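Local structure of unknown conserved protein BH2331 (Bacillus halodurans, 1VL5) at residues H105-R110 / S124-V129; A120-E125 / G134-V139; K61-D66 / D101-I106. The protein is probably an S-adenosylmethionine-dependent methyltransferase whose methyl-accepting substrate is not known. All coordinates share one frame; numbering follows the deposited sequence.

Contact 1. Residues H105-R110 / S124-V129; sequences HIVTCR and SEAYRV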
loop_
_atom_site.group_PDB
_atom_site.type_symbol
_atom_site.label_atom_id
_atom_site.label_comp_id
_atom_site.label_asym_id
_atom_site.label_seq_id
_atom_site.Cartn_x
_atom_site.Cartn_y
_atom_site.Cartn_z
ATOM N N HIS A 105 2.628 16.726 -9.553
ATOM C CA HIS A 105 4.003 16.641 -9.059
ATOM C C HIS A 105 4.283 15.342 -8.312
ATOM O O HIS A 105 5.408 14.823 -8.352
ATOM C CB HIS A 105 4.315 17.821 -8.170
ATOM C CG HIS A 105 4.064 19.140 -8.835
ATOM N ND1 HIS A 105 2.823 19.739 -8.842
ATOM C CD2 HIS A 105 4.889 19.968 -9.513
ATOM C CE1 HIS A 105 2.908 20.904 -9.462
ATOM N NE2 HIS A 105 4.149 21.065 -9.887
ATOM N N ILE A 106 3.251 14.818 -7.626
ATOM C CA ILE A 106 3.377 13.630 -6.795
ATOM C C ILE A 106 2.214 12.692 -7.023
ATOM O O ILE A 106 1.101 13.119 -7.116
ATOM C CB ILE A 106 3.474 14.001 -5.266
ATOM C CG1 ILE A 106 4.677 14.900 -4.999
ATOM C CG2 ILE A 106 3.564 12.716 -4.426
ATOM C CD1 ILE A 106 4.773 15.427 -3.575
ATOM N N VAL A 107 2.494 11.398 -7.139
ATOM C CA VAL A 107 1.457 10.392 -7.028
ATOM C C VAL A 107 1.803 9.593 -5.799
ATOM O O VAL A 107 2.931 9.117 -5.673
ATOM C CB VAL A 107 1.373 9.472 -8.272
ATOM C CG1 VAL A 107 0.331 8.394 -8.071
ATOM C CG2 VAL A 107 1.025 10.248 -9.491
ATOM N N THR A 108 0.841 9.447 -4.900
ATOM C CA THR A 108 0.978 8.571 -3.753
ATOM C C THR A 108 0.037 7.384 -3.815
ATOM O O THR A 108 -1.080 7.466 -4.356
ATOM C CB THR A 108 0.722 9.301 -2.392
ATOM O OG1 THR A 108 -0.482 10.106 -2.416
ATOM C CG2 THR A 108 1.847 10.146 -2.046
ATOM N N CYS A 109 0.474 6.274 -3.238
ATOM C CA CYS A 109 -0.343 5.075 -3.165
ATOM C C CYS A 109 0.145 4.200 -2.003
ATOM O O CYS A 109 1.253 3.692 -2.044
ATOM C CB CYS A 109 -0.242 4.268 -4.456
ATOM S SG CYS A 109 -1.433 2.940 -4.513
ATOM N N ARG A 110 -0.679 4.085 -0.963
ATOM C CA ARG A 110 -0.285 3.474 0.276
ATOM C C ARG A 110 -1.234 2.318 0.659
ATOM O O ARG A 110 -2.449 2.490 0.692
ATOM C CB ARG A 110 -0.226 4.532 1.361
ATOM C CG ARG A 110 0.139 3.990 2.774
ATOM C CD ARG A 110 0.541 5.071 3.704
ATOM N NE ARG A 110 1.236 4.544 4.876
ATOM C CZ ARG A 110 0.646 3.952 5.910
ATOM N NH1 ARG A 110 -0.669 3.772 5.956
ATOM N NH2 ARG A 110 1.402 3.512 6.902
ATOM N N SER A 124 2.229 2.440 -14.990
ATOM C CA SER A 124 2.379 3.211 -16.223
ATOM C C SER A 124 1.469 4.408 -16.233
ATOM O O SER A 124 1.872 5.485 -16.687
ATOM C CB SER A 124 2.160 2.352 -17.479
ATOM O OG SER A 124 0.897 1.782 -17.468
ATOM N N GLU A 125 0.275 4.258 -15.679
ATOM C CA GLU A 125 -0.617 5.394 -15.539
ATOM C C GLU A 125 -0.055 6.420 -14.583
ATOM O O GLU A 125 -0.179 7.604 -14.826
ATOM C CB GLU A 125 -2.012 4.971 -15.102
ATOM C CG GLU A 125 -2.860 4.340 -16.169
ATOM C CD GLU A 125 -3.175 5.319 -17.276
ATOM O OE1 GLU A 125 -4.114 6.109 -17.064
ATOM O OE2 GLU A 125 -2.413 5.336 -18.301
ATOM N N ALA A 126 0.544 5.977 -13.482
ATOM C CA ALA A 126 1.218 6.907 -12.569
ATOM C C ALA A 126 2.328 7.685 -13.296
ATOM O O ALA A 126 2.348 8.906 -13.233
ATOM C CB ALA A 126 1.727 6.199 -11.311
ATOM N N TYR A 127 3.148 6.989 -14.089
ATOM C CA TYR A 127 4.188 7.612 -14.920
ATOM C C TYR A 127 3.603 8.665 -15.867
ATOM O O TYR A 127 4.141 9.779 -16.011
ATOM C CB TYR A 127 4.947 6.533 -15.749
ATOM C CG TYR A 127 6.198 7.085 -16.399
ATOM C CD1 TYR A 127 6.151 7.712 -17.644
ATOM C CD2 TYR A 127 7.395 7.084 -15.716
ATOM C CE1 TYR A 127 7.269 8.232 -18.219
ATOM C CE2 TYR A 127 8.496 7.628 -16.277
ATOM C CZ TYR A 127 8.434 8.178 -17.548
ATOM O OH TYR A 127 9.568 8.732 -18.078
ATOM N N ARG A 128 2.481 8.323 -16.493
ATOM C CA ARG A 128 1.864 9.183 -17.497
ATOM C C ARG A 128 1.338 10.485 -16.892
ATOM O O ARG A 128 1.530 11.602 -17.457
ATOM C CB ARG A 128 0.756 8.422 -18.253
ATOM C CG ARG A 128 0.069 9.284 -19.320
ATOM C CD ARG A 128 -1.086 8.570 -19.947
ATOM N NE ARG A 128 -2.206 8.290 -19.059
ATOM C CZ ARG A 128 -3.063 9.199 -18.623
ATOM N NH1 ARG A 128 -2.970 10.463 -18.996
ATOM N NH2 ARG A 128 -4.055 8.832 -17.848
ATOM N N VAL A 129 0.728 10.391 -15.721
ATOM C CA VAL A 129 0.016 11.573 -15.188
ATOM C C VAL A 129 0.975 12.461 -14.373
ATOM O O VAL A 129 0.636 13.592 -13.974
ATOM C CB VAL A 129 -1.194 11.163 -14.311
ATOM C CG1 VAL A 129 -2.304 10.389 -15.121
ATOM C CG2 VAL A 129 -0.690 10.423 -12.984
#
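Ala126 turns its CB toward strand 106-110 and meets Val107, with CB 4.2 Å from Val107 CG1. A side chain of one carbon suits this place, because it lets the helix lie close to the sheet: the CA atoms of Val107 and Ala126 are 6.6 Å apart. Farther along, Arg128 turns back one helical turn to Glu125, gripping its carboxylate side-on. Arg128 NH2 reaches Glu125 OE1 at 2.8 Å and Arg128 NE reaches Glu125 OE2 at 3.1 Å, both nearly straight and within the guanidinium plane. The two nitrogens stand about 30° out of the carboxylate plane, on the syn sides of its oxygens. Arg128 NH1 serves Asp101 as well, tying the helix to the loop ahead of the strand. Val129 completes the segment with its two methyls on different tasks. CG1 lies 3.5 Å above the Arg128 guanidinium plane, toward its rim, while CG2, set between backbone N and carbonyl carbon, comes within 3.9 Å of Val107 CG2. The two valines cross at about a right angle. With no hydrogen bond between the two segments, what joins them is apolar, methyl against methyl; the bridge from Arg128 to Glu125 takes no part in it.

Contact 2. Residues A120-E125 / G134-V139; sequences ASFVSE and GQLLLV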
loop_
_atom_site.group_PDB
_atom_site.type_symbol
_atom_site.label_atom_id
_atom_site.label_comp_id
_atom_site.label_asym_id
_atom_site.label_seq_id
_atom_site.Cartn_x
_atom_site.Cartn_y
_atom_site.Cartn_z
ATOM N N ALA A 120 0.962 -3.328 -12.879
ATOM C CA ALA A 120 1.755 -2.699 -13.954
ATOM C C ALA A 120 1.009 -1.533 -14.677
ATOM O O ALA A 120 1.636 -0.573 -15.105
ATOM C CB ALA A 120 2.216 -3.739 -14.950
ATOM N N SER A 121 -0.305 -1.647 -14.892
ATOM C CA SER A 121 -1.042 -0.558 -15.532
ATOM C C SER A 121 -1.181 0.627 -14.659
ATOM O O SER A 121 -1.239 1.757 -15.164
ATOM C CB SER A 121 -2.441 -0.987 -16.003
ATOM O OG SER A 121 -2.353 -2.169 -16.753
ATOM N N PHE A 122 -1.300 0.406 -13.347
ATOM C CA PHE A 122 -1.296 1.516 -12.427
ATOM C C PHE A 122 0.075 2.231 -12.504
ATOM O O PHE A 122 0.145 3.447 -12.569
ATOM C CB PHE A 122 -1.633 1.074 -10.987
ATOM C CG PHE A 122 -0.903 1.833 -9.944
ATOM C CD1 PHE A 122 -1.288 3.119 -9.613
ATOM C CD2 PHE A 122 0.159 1.257 -9.262
ATOM C CE1 PHE A 122 -0.623 3.804 -8.668
ATOM C CE2 PHE A 122 0.844 1.979 -8.284
ATOM C CZ PHE A 122 0.449 3.239 -8.010
ATOM N N VAL A 123 1.164 1.468 -12.538
ATOM C CA VAL A 123 2.468 2.073 -12.578
ATOM C C VAL A 123 2.651 2.922 -13.829
ATOM O O VAL A 123 3.169 3.994 -13.741
ATOM C CB VAL A 123 3.587 1.035 -12.486
ATOM C CG1 VAL A 123 4.901 1.759 -12.520
ATOM C CG2 VAL A 123 3.478 0.235 -11.177
ATOM N N SER A 124 2.229 2.440 -14.990
ATOM C CA SER A 124 2.379 3.211 -16.223
ATOM C C SER A 124 1.469 4.408 -16.233
ATOM O O SER A 124 1.872 5.485 -16.687
ATOM C CB SER A 124 2.160 2.352 -17.479
ATOM O OG SER A 124 0.897 1.782 -17.468
ATOM N N GLU A 125 0.275 4.258 -15.679
ATOM C CA GLU A 125 -0.617 5.394 -15.539
ATOM C C GLU A 125 -0.055 6.420 -14.583
ATOM O O GLU A 125 -0.179 7.604 -14.826
ATOM C CB GLU A 125 -2.012 4.971 -15.102
ATOM C CG GLU A 125 -2.860 4.340 -16.169
ATOM C CD GLU A 125 -3.175 5.319 -17.276
ATOM O OE1 GLU A 125 -4.114 6.109 -17.064
ATOM O OE2 GLU A 125 -2.413 5.336 -18.301
ATOM N N GLY A 134 8.594 14.655 -11.621
ATOM C CA GLY A 134 7.675 14.329 -10.524
ATOM C C GLY A 134 8.022 13.023 -9.862
ATOM O O GLY A 134 8.926 12.297 -10.334
ATOM N N GLN A 135 7.362 12.717 -8.742
ATOM C CA GLN A 135 7.724 11.493 -8.040
ATOM C C GLN A 135 6.525 10.604 -7.700
ATOM O O GLN A 135 5.441 11.082 -7.453
ATOM C CB GLN A 135 8.504 11.821 -6.762
ATOM C CG GLN A 135 7.737 12.798 -5.817
ATOM C CD GLN A 135 8.404 12.990 -4.453
ATOM O OE1 GLN A 135 8.888 12.036 -3.844
ATOM N NE2 GLN A 135 8.393 14.224 -3.950
ATOM N N LEU A 136 6.770 9.298 -7.693
ATOM C CA LEU A 136 5.829 8.314 -7.186
ATOM C C LEU A 136 6.331 7.884 -5.818
ATOM O O LEU A 136 7.468 7.501 -5.676
ATOM C CB LEU A 136 5.771 7.097 -8.111
ATOM C CG LEU A 136 5.029 5.884 -7.563
ATOM C CD1 LEU A 136 3.559 6.111 -7.362
ATOM C CD2 LEU A 136 5.295 4.694 -8.543
ATOM N N LEU A 137 5.428 7.908 -4.844
ATOM C CA LEU A 137 5.659 7.422 -3.512
ATOM C C LEU A 137 4.721 6.246 -3.294
ATOM O O LEU A 137 3.521 6.420 -3.146
ATOM C CB LEU A 137 5.397 8.575 -2.519
ATOM C CG LEU A 137 6.451 9.708 -2.580
ATOM C CD1 LEU A 137 5.900 11.017 -2.028
ATOM C CD2 LEU A 137 7.742 9.384 -1.864
ATOM N N LEU A 138 5.281 5.039 -3.211
ATOM C CA LEU A 138 4.500 3.820 -3.126
ATOM C C LEU A 138 4.860 3.032 -1.897
ATOM O O LEU A 138 6.041 2.775 -1.648
ATOM C CB LEU A 138 4.766 2.992 -4.373
ATOM C CG LEU A 138 4.144 1.607 -4.599
ATOM C CD1 LEU A 138 2.651 1.648 -4.618
ATOM C CD2 LEU A 138 4.655 1.055 -5.919
ATOM N N VAL A 139 3.831 2.668 -1.119
ATOM C CA VAL A 139 3.966 1.970 0.148
ATOM C C VAL A 139 3.038 0.760 0.093
ATOM O O VAL A 139 1.871 0.881 -0.310
ATOM C CB VAL A 139 3.589 2.843 1.371
ATOM C CG1 VAL A 139 3.512 1.975 2.639
ATOM C CG2 VAL A 139 4.597 3.930 1.594
#
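Phe122 reaches from the helix to two leucines of strand 134-139. Its CE2 lies 4.1 Å from Leu138 CD1, and its CZ lies 4.3 Å from Leu136 CD1; both methyls approach the ring obliquely. The Phe122 and Leu138 side chains run in opposite directions and pass each other. The first torsion of Phe122, at 145°, falls well short of a fully anti placement, and the long aromatic side chain brings its far end nearer to the strand than its CB direction would suggest. Leu136 and Leu138, two residues apart, both point toward the helix, while Leu137 between them faces the other side of the sheet and packs on Ile106 and Thr108. Branched leucines suit the helix-facing positions, since each offers a methyl to the broad ring.

In the next shell, Phe116 meets the Phe122 ring edge-to-face, and Ala94 and Cys109 also touch this side chain. Val123 touches Trp173 and Ala180 of helix 170-180; Trp173 also touches Leu138, and Leu177 backs Leu136. Phe182 fills in against Val123 and Leu136. Strand 104-110, helix 119-129 and the neighbouring parallel strand 134-142 form a beta-alpha-beta crossover, as in Rossmann-like methyltransferases.

Contact 3. Residues K61-D66 / D101-I106; sequences KVVAFD and DERFHI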
loop_
_atom_site.group_PDB
_atom_site.type_symbol
_atom_site.label_atom_id
_atom_site.label_comp_id
_atom_site.label_asym_id
_atom_site.label_seq_id
_atom_site.Cartn_x
_atom_site.Cartn_y
_atom_site.Cartn_z
ATOM N N LYS A 61 -2.602 21.385 -3.706
ATOM C CA LYS A 61 -3.868 20.680 -3.914
ATOM C C LYS A 61 -3.681 19.189 -3.870
ATOM O O LYS A 61 -2.647 18.672 -4.318
ATOM C CB LYS A 61 -4.415 21.035 -5.283
ATOM C CG LYS A 61 -5.608 20.175 -5.661
ATOM C CD LYS A 61 -6.534 20.829 -6.659
ATOM C CE LYS A 61 -7.658 19.872 -7.007
ATOM N NZ LYS A 61 -8.333 20.398 -8.170
ATOM N N VAL A 62 -4.694 18.479 -3.375
ATOM C CA VAL A 62 -4.710 17.004 -3.387
ATOM C C VAL A 62 -5.974 16.494 -4.102
ATOM O O VAL A 62 -7.080 16.982 -3.859
ATOM C CB VAL A 62 -4.665 16.384 -1.973
ATOM C CG1 VAL A 62 -4.584 14.847 -2.057
ATOM C CG2 VAL A 62 -3.482 16.955 -1.118
ATOM N N VAL A 63 -5.799 15.497 -4.973
ATOM C CA VAL A 63 -6.909 14.775 -5.519
ATOM C C VAL A 63 -6.926 13.446 -4.827
ATOM O O VAL A 63 -5.999 12.671 -4.969
ATOM C CB VAL A 63 -6.812 14.605 -7.047
ATOM C CG1 VAL A 63 -7.914 13.736 -7.570
ATOM C CG2 VAL A 63 -6.833 15.980 -7.733
ATOM N N ALA A 64 -7.992 13.172 -4.079
ATOM C CA ALA A 64 -8.200 11.873 -3.429
ATOM C C ALA A 64 -9.035 11.021 -4.357
ATOM O O ALA A 64 -10.202 11.345 -4.659
ATOM C CB ALA A 64 -8.905 12.100 -2.064
ATOM N N PHE A 65 -8.452 9.910 -4.799
ATOM C CA PHE A 65 -8.976 9.138 -5.914
ATOM C C PHE A 65 -9.284 7.698 -5.492
ATOM O O PHE A 65 -8.400 6.991 -4.952
ATOM C CB PHE A 65 -7.867 9.164 -6.967
ATOM C CG PHE A 65 -8.162 8.443 -8.235
ATOM C CD1 PHE A 65 -9.122 8.931 -9.138
ATOM C CD2 PHE A 65 -7.426 7.326 -8.591
ATOM C CE1 PHE A 65 -9.353 8.294 -10.339
ATOM C CE2 PHE A 65 -7.661 6.696 -9.789
ATOM C CZ PHE A 65 -8.661 7.203 -10.663
ATOM N N ASP A 66 -10.491 7.222 -5.776
ATOM C CA ASP A 66 -10.804 5.829 -5.500
ATOM C C ASP A 66 -11.986 5.366 -6.346
ATOM O O ASP A 66 -12.616 6.153 -7.068
ATOM C CB ASP A 66 -11.056 5.557 -4.014
ATOM C CG ASP A 66 -10.482 4.225 -3.537
ATOM O OD1 ASP A 66 -10.600 3.211 -4.291
ATOM O OD2 ASP A 66 -9.915 4.186 -2.408
ATOM N N ASP A 101 -2.052 13.869 -19.122
ATOM C CA ASP A 101 -0.640 13.637 -19.020
ATOM C C ASP A 101 -0.022 14.791 -18.260
ATOM O O ASP A 101 -0.448 15.928 -18.426
ATOM C CB ASP A 101 0.004 13.628 -20.397
ATOM C CG ASP A 101 -0.338 12.410 -21.240
ATOM O OD1 ASP A 101 -1.253 11.644 -20.936
ATOM O OD2 ASP A 101 0.342 12.248 -22.262
ATOM N N GLU A 102 1.000 14.503 -17.462
ATOM C CA GLU A 102 1.850 15.550 -16.850
ATOM C C GLU A 102 1.057 16.519 -16.055
ATOM O O GLU A 102 1.310 17.718 -16.109
ATOM C CB GLU A 102 2.656 16.299 -17.921
ATOM C CG GLU A 102 3.724 15.404 -18.511
ATOM C CD GLU A 102 4.515 16.055 -19.623
ATOM O OE1 GLU A 102 4.557 17.297 -19.691
ATOM O OE2 GLU A 102 5.098 15.308 -20.416
ATOM N N ARG A 103 0.136 16.005 -15.244
ATOM C CA ARG A 103 -0.646 16.886 -14.366
ATOM C C ARG A 103 -0.087 17.026 -12.917
ATOM O O ARG A 103 -0.085 18.123 -12.337
ATOM C CB ARG A 103 -2.044 16.371 -14.292
ATOM C CG ARG A 103 -2.810 17.049 -13.256
ATOM C CD ARG A 103 -4.232 17.007 -13.500
ATOM N NE ARG A 103 -4.875 17.628 -12.346
ATOM C CZ ARG A 103 -6.159 17.513 -12.087
ATOM N NH1 ARG A 103 -6.933 16.893 -12.947
ATOM N NH2 ARG A 103 -6.672 18.070 -10.999
ATOM N N PHE A 104 0.425 15.927 -12.347
ATOM C CA PHE A 104 0.784 15.903 -10.933
ATOM C C PHE A 104 2.260 16.034 -10.652
ATOM O O PHE A 104 3.081 15.474 -11.363
ATOM C CB PHE A 104 0.201 14.600 -10.306
ATOM C CG PHE A 104 -1.299 14.532 -10.393
ATOM C CD1 PHE A 104 -2.082 15.333 -9.551
ATOM C CD2 PHE A 104 -1.938 13.820 -11.396
ATOM C CE1 PHE A 104 -3.454 15.318 -9.650
ATOM C CE2 PHE A 104 -3.344 13.813 -11.508
ATOM C CZ PHE A 104 -4.092 14.593 -10.610
ATOM N N HIS A 105 2.628 16.726 -9.553
ATOM C CA HIS A 105 4.003 16.641 -9.059
ATOM C C HIS A 105 4.283 15.342 -8.312
ATOM O O HIS A 105 5.408 14.823 -8.352
ATOM C CB HIS A 105 4.315 17.821 -8.170
ATOM C CG HIS A 105 4.064 19.140 -8.835
ATOM N ND1 HIS A 105 2.823 19.739 -8.842
ATOM C CD2 HIS A 105 4.889 19.968 -9.513
ATOM C CE1 HIS A 105 2.908 20.904 -9.462
ATOM N NE2 HIS A 105 4.149 21.065 -9.887
ATOM N N ILE A 106 3.251 14.818 -7.626
ATOM C CA ILE A 106 3.377 13.630 -6.795
ATOM C C ILE A 106 2.214 12.692 -7.023
ATOM O O ILE A 106 1.101 13.119 -7.116
ATOM C CB ILE A 106 3.474 14.001 -5.266
ATOM C CG1 ILE A 106 4.677 14.900 -4.999
ATOM C CG2 ILE A 106 3.564 12.716 -4.426
ATOM C CD1 ILE A 106 4.773 15.427 -3.575
#
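Lys61 and Arg103 both leave the backbone with CG anti to the backbone N (chi1 171° and 170°) and then run on extended, so their long chains carry the charged ends to one spot. Lys61 NZ comes within 4.0 Å of Arg103 NH2, at the edge of the guanidinium and near its plane. Two positive groups so close would be costly alone, but each has an acid of its own: Lys61 NZ forms a salt bridge with Glu88, and Arg103 NE one with Glu40, which probably offsets the repulsion.

Phe104 takes the other course, CG anti to the carbonyl carbon (chi1 -61°), and this swings its ring under the arginine that precedes it. Arg103 CG sits 3.6 Å above the ring plane, over the centre, and Phe104 CZ lies at a like height over one face of the guanidinium, offset toward the rim. The aliphatic part of an arginine suits such a place, covering an apolar ring while the guanidinium carries on to its salt bridge with Glu40.

In the parallel part of the sheet of this Rossmann-like fold, strand 40-44 runs between strands 61-66 and 104-110, so the contact passes across it; Leu42 touches both Val63 and Phe104.

Val63 joins the two sides with one methyl. Its CG2 lies 3.9 Å from Phe104 CE1, at the ring edge and near its plane, and is equally close to Arg103 NH2. Val90 packs on Val63 from strand 87-91, and Phe99 meets the Phe104 ring edge-to-face.

In the fold
From the N terminus, contact 3 opens first: strand 61-66 is followed by helix 69-81 and strand 87-91 before the chain returns at 101-106 and closes the loop. Contact 1 starts on that same stretch, sharing His105 and Ile106, and closes on helix 119-129. Contact 2 opens on the helix after contact 3 has closed but before contact 1 has, and closes on strand 134-142; loops 1 and 2 overlap, sharing Ser124 and Glu125. Probable backbone hydrogen bonds connect the three: Val129 O to Arg103 N, His105 O to Gln135 N and Val107 O to Leu137 N. Together the contacts bind helix 119-129 to two neighbouring strands and reach across strand 40-44 to strand 61-66.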